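Local coordinates for protein endo-b-1,4-glucanase (Nasutitermes takasagoensis, PDB 1KSC) that probably cleaves internal beta-1,4-glucosidic linkages in cellulose and related beta-glucans, as a calcium-binding member of glycosyl hydrolase family 9, at residues Tyr211-Val216 against Asp254-Gly259; Pro358-Ser363 against His385-Ala390. All coordinates share one frame; numbering follows the deposited sequence.

Contact 1: residues Tyr211-Val216 against Asp254-Gly259; sequences YRDELV and DSKVSG. With CA (calcium ion), chain B.
Asp-213 and Glu-214, in the first turn of helix 212-226, meet the backbone of Asp-254 and both the backbone and side chain of Lys-256 around a calcium ion, at a calcium site of the (alpha/alpha)6-barrel catalytic domain of family 9. Asp-213 comes first along the helix and is bidentate, with OD1 2.5 Å and OD2 2.6 Å from the calcium. Its CG sits between the backbone N and the carbonyl carbon (chi1 48°), which turns the carboxylate toward the loop leading into helix 257-268. There OD2 takes a second bond through its anti lone pair, from the backbone N of Lys-256 at 2.9 Å, with an N-H...O angle of 158°. One oxygen is thus gripped by both metal and peptide, which fixes the rotation of the carboxylate.

Glu-214, the next residue, is bidentate as well. A bend at chi2 (74°) brings its carboxylate back to the ion, with OE2 2.4 Å from the calcium. The anti lone pair of OE2 accepts from Lys-256 NZ at 2.7 Å in a salt bridge, the two side chains crossing at about a right angle. The lysine NZ also forms a salt bridge with Glu-154 and a hydrogen bond with Trp-253 O. Lying against Glu-214, the ammonium probably offsets part of the negative charge of the carboxylates around the ion.

From the second segment the metal receives the carbonyl O of Asp-254 at 2.4 Å, while two waters and the carbonyl O of Asp-210 fill the remaining positions. The Asp-254 carboxylate acts in the second shell: its OD2, also bonded to Ala-209 N, accepts a hydrogen bond of 2.6 Å from water 1, which lies 2.4 Å from the calcium.

Contact 2: residues Pro358-Ser363 against His385-Ala390; sequences PHHRSS and HVLSGA
The side chain of Leu-387 packs against the flat imidazole of His-360, and this is the tight part of the contact. Methyl CD2 stands over one ring face in a CH-pi contact, 3.6 Å from the ring centroid and only 10° off its normal. The second methyl, CD1, reaches toward the far end of the ring, 3.7 Å from His-360 CE1, and the two side chains cross at about a right angle. CD2 also lies against CG of Pro-358 at 4.1 Å, so the leucine touches both proline and imidazole, while Phe-15 and Ala-18 of helix 5-18 touch it as well.

The ring is held at both nitrogens. With CG anti to the backbone N (chi1 -171°), His-360 brings its ND1 back to the first turn of the short, weakly bonded helix 361-364 and serves as its N-cap, accepting from Ser-363 N at 3.2 Å; the donor lies 20° out of the ring plane. NE2 is hydrogen-bonded to Gln-19 OE1. These loops probably border the active site of the family 9 catalytic domain: the side chain of Pro-358 is about 5 Å from that of Asp-403 and that of His-360 about 7 Å from that of Glu-412, both predicted active-site residues.

Toward the outside the packing gives way to a backbone link, in which Ser-363 O accepts from His-385 N at 2.8 Å. The imidazole of His-385 is partly exposed, in contrast to the buried ring of His-360. Ser-362 O lies at its edge, near the ring plane and 3.7 Å from CD2, and Trp-32 stacks on the ring; the neighbouring Val-386, exposed and turned away, marks the open side.

Along the chain the two contacts follow in series, contact 1 closing before contact 2 opens, and all four segments fall within the family 9 range. Their centres are 30 Å apart on opposite sides of the chain's centre, with about 19 Å between nearest atoms, so neither touches the other. Contact 1 joins the starts of helices 212-226 and 257-268 through a metal; contact 2 joins the short helix 361-364 to the loop between helices 374-377 and 415-430. The calcium of contact 1 therefore lies well away from the predicted catalytic residues bordering contact 2, consistent with a structural rather than a catalytic part for the ion.

Contact 1: residues Tyr211-Val216 against Asp254-Gly259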
loop_
_atom_site.group_PDB
_atom_site.type_symbol
_atom_site.label_atom_id
_atom_site.label_comp_id
_atom_site.label_asym_id
_atom_site.label_seq_id
_atom_site.Cartn_x
_atom_site.Cartn_y
_atom_site.Cartn_z
ATOM N N TYR A 211 -2.104 -17.524 -2.339
ATOM C CA TYR A 211 -1.181 -17.165 -1.262
ATOM C C TYR A 211 0.253 -17.590 -1.549
ATOM O O TYR A 211 1.178 -17.198 -0.843
ATOM C CB TYR A 211 -1.636 -17.791 0.065
ATOM C CG TYR A 211 -1.694 -19.308 0.057
ATOM C CD1 TYR A 211 -0.528 -20.079 0.024
ATOM C CD2 TYR A 211 -2.919 -19.975 0.067
ATOM C CE1 TYR A 211 -0.582 -21.475 -0.002
ATOM C CE2 TYR A 211 -2.985 -21.366 0.042
ATOM C CZ TYR A 211 -1.815 -22.108 0.007
ATOM O OH TYR A 211 -1.884 -23.482 -0.031
ATOM N N ARG A 212 0.445 -18.384 -2.594
ATOM C CA ARG A 212 1.778 -18.871 -2.922
ATOM C C ARG A 212 2.810 -17.786 -3.203
ATOM O O ARG A 212 3.964 -17.903 -2.783
ATOM C CB ARG A 212 1.694 -19.850 -4.093
ATOM C CG ARG A 212 1.045 -21.167 -3.704
ATOM C CD ARG A 212 0.922 -22.093 -4.896
ATOM N NE ARG A 212 -0.009 -21.568 -5.886
ATOM C CZ ARG A 212 -0.157 -22.066 -7.109
ATOM N NH1 ARG A 212 0.571 -23.106 -7.495
ATOM N NH2 ARG A 212 -1.033 -21.527 -7.946
ATOM N N ASP A 213 2.410 -16.725 -3.895
ATOM C CA ASP A 213 3.353 -15.654 -4.190
ATOM C C ASP A 213 3.793 -14.922 -2.923
ATOM O O ASP A 213 4.943 -14.498 -2.825
ATOM C CB ASP A 213 2.765 -14.671 -5.222
ATOM C CG ASP A 213 1.354 -14.228 -4.890
ATOM O OD1 ASP A 213 0.491 -15.094 -4.629
ATOM O OD2 ASP A 213 1.096 -13.006 -4.914
ATOM N N GLU A 214 2.893 -14.783 -1.950
ATOM C CA GLU A 214 3.247 -14.116 -0.697
ATOM C C GLU A 214 4.283 -14.919 0.083
ATOM O O GLU A 214 5.112 -14.349 0.793
ATOM C CB GLU A 214 2.019 -13.903 0.198
ATOM C CG GLU A 214 1.137 -12.707 -0.167
ATOM C CD GLU A 214 0.302 -12.945 -1.411
ATOM O OE1 GLU A 214 0.068 -14.122 -1.751
ATOM O OE2 GLU A 214 -0.139 -11.957 -2.038
ATOM N N LEU A 215 4.231 -16.242 -0.028
ATOM C CA LEU A 215 5.199 -17.071 0.688
ATOM C C LEU A 215 6.604 -16.824 0.149
ATOM O O LEU A 215 7.561 -16.714 0.916
ATOM C CB LEU A 215 4.834 -18.557 0.573
ATOM C CG LEU A 215 3.597 -19.021 1.361
ATOM C CD1 LEU A 215 3.329 -20.490 1.076
ATOM C CD2 LEU A 215 3.816 -18.802 2.856
ATOM N N VAL A 216 6.729 -16.722 -1.171
ATOM C CA VAL A 216 8.031 -16.469 -1.780
ATOM C C VAL A 216 8.471 -15.040 -1.447
ATOM O O VAL A 216 9.634 -14.795 -1.127
ATOM C CB VAL A 216 7.974 -16.636 -3.315
ATOM C CG1 VAL A 216 9.362 -16.489 -3.901
ATOM C CG2 VAL A 216 7.380 -17.999 -3.674
ATOM N N ASP A 254 -2.803 -7.822 -4.221
ATOM C CA ASP A 254 -3.186 -9.215 -4.419
ATOM C C ASP A 254 -2.063 -10.079 -4.996
ATOM O O ASP A 254 -1.871 -11.222 -4.573
ATOM C CB ASP A 254 -4.403 -9.269 -5.351
ATOM C CG ASP A 254 -5.119 -10.604 -5.319
ATOM O OD1 ASP A 254 -5.992 -10.820 -6.188
ATOM O OD2 ASP A 254 -4.832 -11.430 -4.428
ATOM N N SER A 255 -1.322 -9.532 -5.955
ATOM C CA SER A 255 -0.238 -10.268 -6.600
ATOM C C SER A 255 1.133 -9.641 -6.371
ATOM O O SER A 255 1.330 -8.446 -6.599
ATOM C CB SER A 255 -0.505 -10.368 -8.103
ATOM O OG SER A 255 0.551 -11.045 -8.758
ATOM N N LYS A 256 2.085 -10.459 -5.935
ATOM C CA LYS A 256 3.436 -9.978 -5.665
ATOM C C LYS A 256 4.426 -10.459 -6.725
ATOM O O LYS A 256 5.618 -10.170 -6.646
ATOM C CB LYS A 256 3.886 -10.468 -4.286
ATOM C CG LYS A 256 2.821 -10.311 -3.201
ATOM C CD LYS A 256 2.499 -8.842 -2.948
ATOM C CE LYS A 256 1.013 -8.621 -2.712
ATOM N NZ LYS A 256 0.476 -9.373 -1.545
ATOM N N VAL A 257 3.922 -11.179 -7.722
ATOM C CA VAL A 257 4.759 -11.742 -8.783
ATOM C C VAL A 257 5.943 -10.898 -9.256
ATOM O O VAL A 257 7.100 -11.295 -9.097
ATOM C CB VAL A 257 3.901 -12.121 -10.013
ATOM C CG1 VAL A 257 4.786 -12.655 -11.124
ATOM C CG2 VAL A 257 2.869 -13.164 -9.616
ATOM N N SER A 258 5.669 -9.738 -9.841
ATOM C CA SER A 258 6.751 -8.899 -10.340
ATOM C C SER A 258 7.666 -8.370 -9.245
ATOM O O SER A 258 8.847 -8.125 -9.484
ATOM C CB SER A 258 6.184 -7.743 -11.160
ATOM O OG SER A 258 5.564 -8.235 -12.336
ATOM N N GLY A 259 7.120 -8.188 -8.047
ATOM C CA GLY A 259 7.935 -7.713 -6.943
ATOM C C GLY A 259 8.911 -8.811 -6.562
ATOM O O GLY A 259 10.101 -8.570 -6.363
HETATM CA CA CA B . -1.167 -13.382 -3.736
HETATM O O HOH W 1 -3.355 -12.860 -2.805
HETATM O O HOH W 2 -2.183 -13.661 -5.947
#

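Contact 2: residues Pro358-Ser363 against His385-Ala390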
loop_
_atom_site.group_PDB
_atom_site.type_symbol
_atom_site.label_atom_id
_atom_site.label_comp_id
_atom_site.label_asym_id
_atom_site.label_seq_id
_atom_site.Cartn_x
_atom_site.Cartn_y
_atom_site.Cartn_z
ATOM N N PRO A 358 -13.262 13.315 -3.496
ATOM C CA PRO A 358 -12.898 11.900 -3.356
ATOM C C PRO A 358 -13.917 11.150 -2.495
ATOM O O PRO A 358 -14.506 11.729 -1.585
ATOM C CB PRO A 358 -11.513 11.962 -2.708
ATOM C CG PRO A 358 -11.571 13.234 -1.907
ATOM C CD PRO A 358 -12.251 14.185 -2.871
ATOM N N HIS A 359 -14.141 9.874 -2.802
ATOM C CA HIS A 359 -15.076 9.033 -2.049
ATOM C C HIS A 359 -14.368 8.742 -0.728
ATOM O O HIS A 359 -13.818 7.657 -0.517
ATOM C CB HIS A 359 -15.324 7.730 -2.810
ATOM C CG HIS A 359 -16.374 6.863 -2.195
ATOM N ND1 HIS A 359 -17.722 7.088 -2.371
ATOM C CD2 HIS A 359 -16.274 5.778 -1.393
ATOM C CE1 HIS A 359 -18.408 6.178 -1.703
ATOM N NE2 HIS A 359 -17.553 5.371 -1.101
ATOM N N HIS A 360 -14.419 9.720 0.168
ATOM C CA HIS A 360 -13.695 9.648 1.425
ATOM C C HIS A 360 -14.492 10.367 2.520
ATOM O O HIS A 360 -14.761 11.566 2.423
ATOM C CB HIS A 360 -12.338 10.311 1.162
ATOM C CG HIS A 360 -11.346 10.172 2.269
ATOM N ND1 HIS A 360 -11.157 11.148 3.225
ATOM C CD2 HIS A 360 -10.444 9.199 2.538
ATOM C CE1 HIS A 360 -10.178 10.782 4.032
ATOM N NE2 HIS A 360 -9.729 9.602 3.637
ATOM N N ARG A 361 -14.861 9.627 3.561
ATOM C CA ARG A 361 -15.662 10.173 4.650
ATOM C C ARG A 361 -15.036 11.261 5.513
ATOM O O ARG A 361 -15.588 12.355 5.626
ATOM C CB ARG A 361 -16.137 9.039 5.563
ATOM C CG ARG A 361 -17.110 8.088 4.892
ATOM C CD ARG A 361 -17.305 6.829 5.720
ATOM N NE ARG A 361 -18.308 5.941 5.140
ATOM C CZ ARG A 361 -18.137 5.235 4.026
ATOM N NH1 ARG A 361 -16.994 5.304 3.355
ATOM N NH2 ARG A 361 -19.117 4.454 3.581
ATOM N N SER A 362 -13.884 10.986 6.114
ATOM C CA SER A 362 -13.296 11.974 7.012
ATOM C C SER A 362 -13.001 13.329 6.385
ATOM O O SER A 362 -13.184 14.364 7.026
ATOM C CB SER A 362 -12.045 11.410 7.709
ATOM O OG SER A 362 -10.944 11.266 6.834
ATOM N N SER A 363 -12.564 13.337 5.135
ATOM C CA SER A 363 -12.267 14.595 4.471
ATOM C C SER A 363 -13.529 15.355 4.051
ATOM O O SER A 363 -13.487 16.562 3.821
ATOM C CB SER A 363 -11.390 14.340 3.247
ATOM O OG SER A 363 -11.003 15.563 2.658
ATOM N N HIS A 385 -12.609 19.224 3.521
ATOM C CA HIS A 385 -11.155 19.218 3.682
ATOM C C HIS A 385 -10.477 18.701 2.419
ATOM O O HIS A 385 -10.911 17.707 1.836
ATOM C CB HIS A 385 -10.730 18.301 4.834
ATOM C CG HIS A 385 -11.350 18.641 6.153
ATOM N ND1 HIS A 385 -11.014 19.773 6.865
ATOM C CD2 HIS A 385 -12.270 17.984 6.898
ATOM C CE1 HIS A 385 -11.700 19.797 7.994
ATOM N NE2 HIS A 385 -12.469 18.722 8.039
ATOM N N VAL A 386 -9.419 19.375 1.992
ATOM C CA VAL A 386 -8.668 18.924 0.829
ATOM C C VAL A 386 -7.847 17.714 1.284
ATOM O O VAL A 386 -7.106 17.795 2.263
ATOM C CB VAL A 386 -7.720 20.033 0.314
ATOM C CG1 VAL A 386 -6.763 19.469 -0.724
ATOM C CG2 VAL A 386 -8.539 21.171 -0.283
ATOM N N LEU A 387 -7.993 16.591 0.584
ATOM C CA LEU A 387 -7.271 15.366 0.929
ATOM C C LEU A 387 -5.923 15.350 0.211
ATOM O O LEU A 387 -5.675 14.529 -0.678
ATOM C CB LEU A 387 -8.110 14.146 0.527
ATOM C CG LEU A 387 -7.622 12.771 0.998
ATOM C CD1 LEU A 387 -7.493 12.746 2.517
ATOM C CD2 LEU A 387 -8.615 11.707 0.537
ATOM N N SER A 388 -5.051 16.266 0.618
ATOM C CA SER A 388 -3.738 16.410 0.008
ATOM C C SER A 388 -2.990 15.107 -0.201
ATOM O O SER A 388 -2.817 14.328 0.735
ATOM C CB SER A 388 -2.870 17.346 0.857
ATOM O OG SER A 388 -3.529 18.587 1.060
ATOM N N GLY A 389 -2.562 14.880 -1.443
ATOM C CA GLY A 389 -1.778 13.699 -1.770
ATOM C C GLY A 389 -2.465 12.421 -2.217
ATOM O O GLY A 389 -1.790 11.515 -2.698
ATOM N N ALA A 390 -3.784 12.339 -2.077
ATOM C CA ALA A 390 -4.515 11.130 -2.450
ATOM C C ALA A 390 -4.650 10.902 -3.951
ATOM O O ALA A 390 -5.145 11.760 -4.687
ATOM C CB ALA A 390 -5.898 11.144 -1.807
#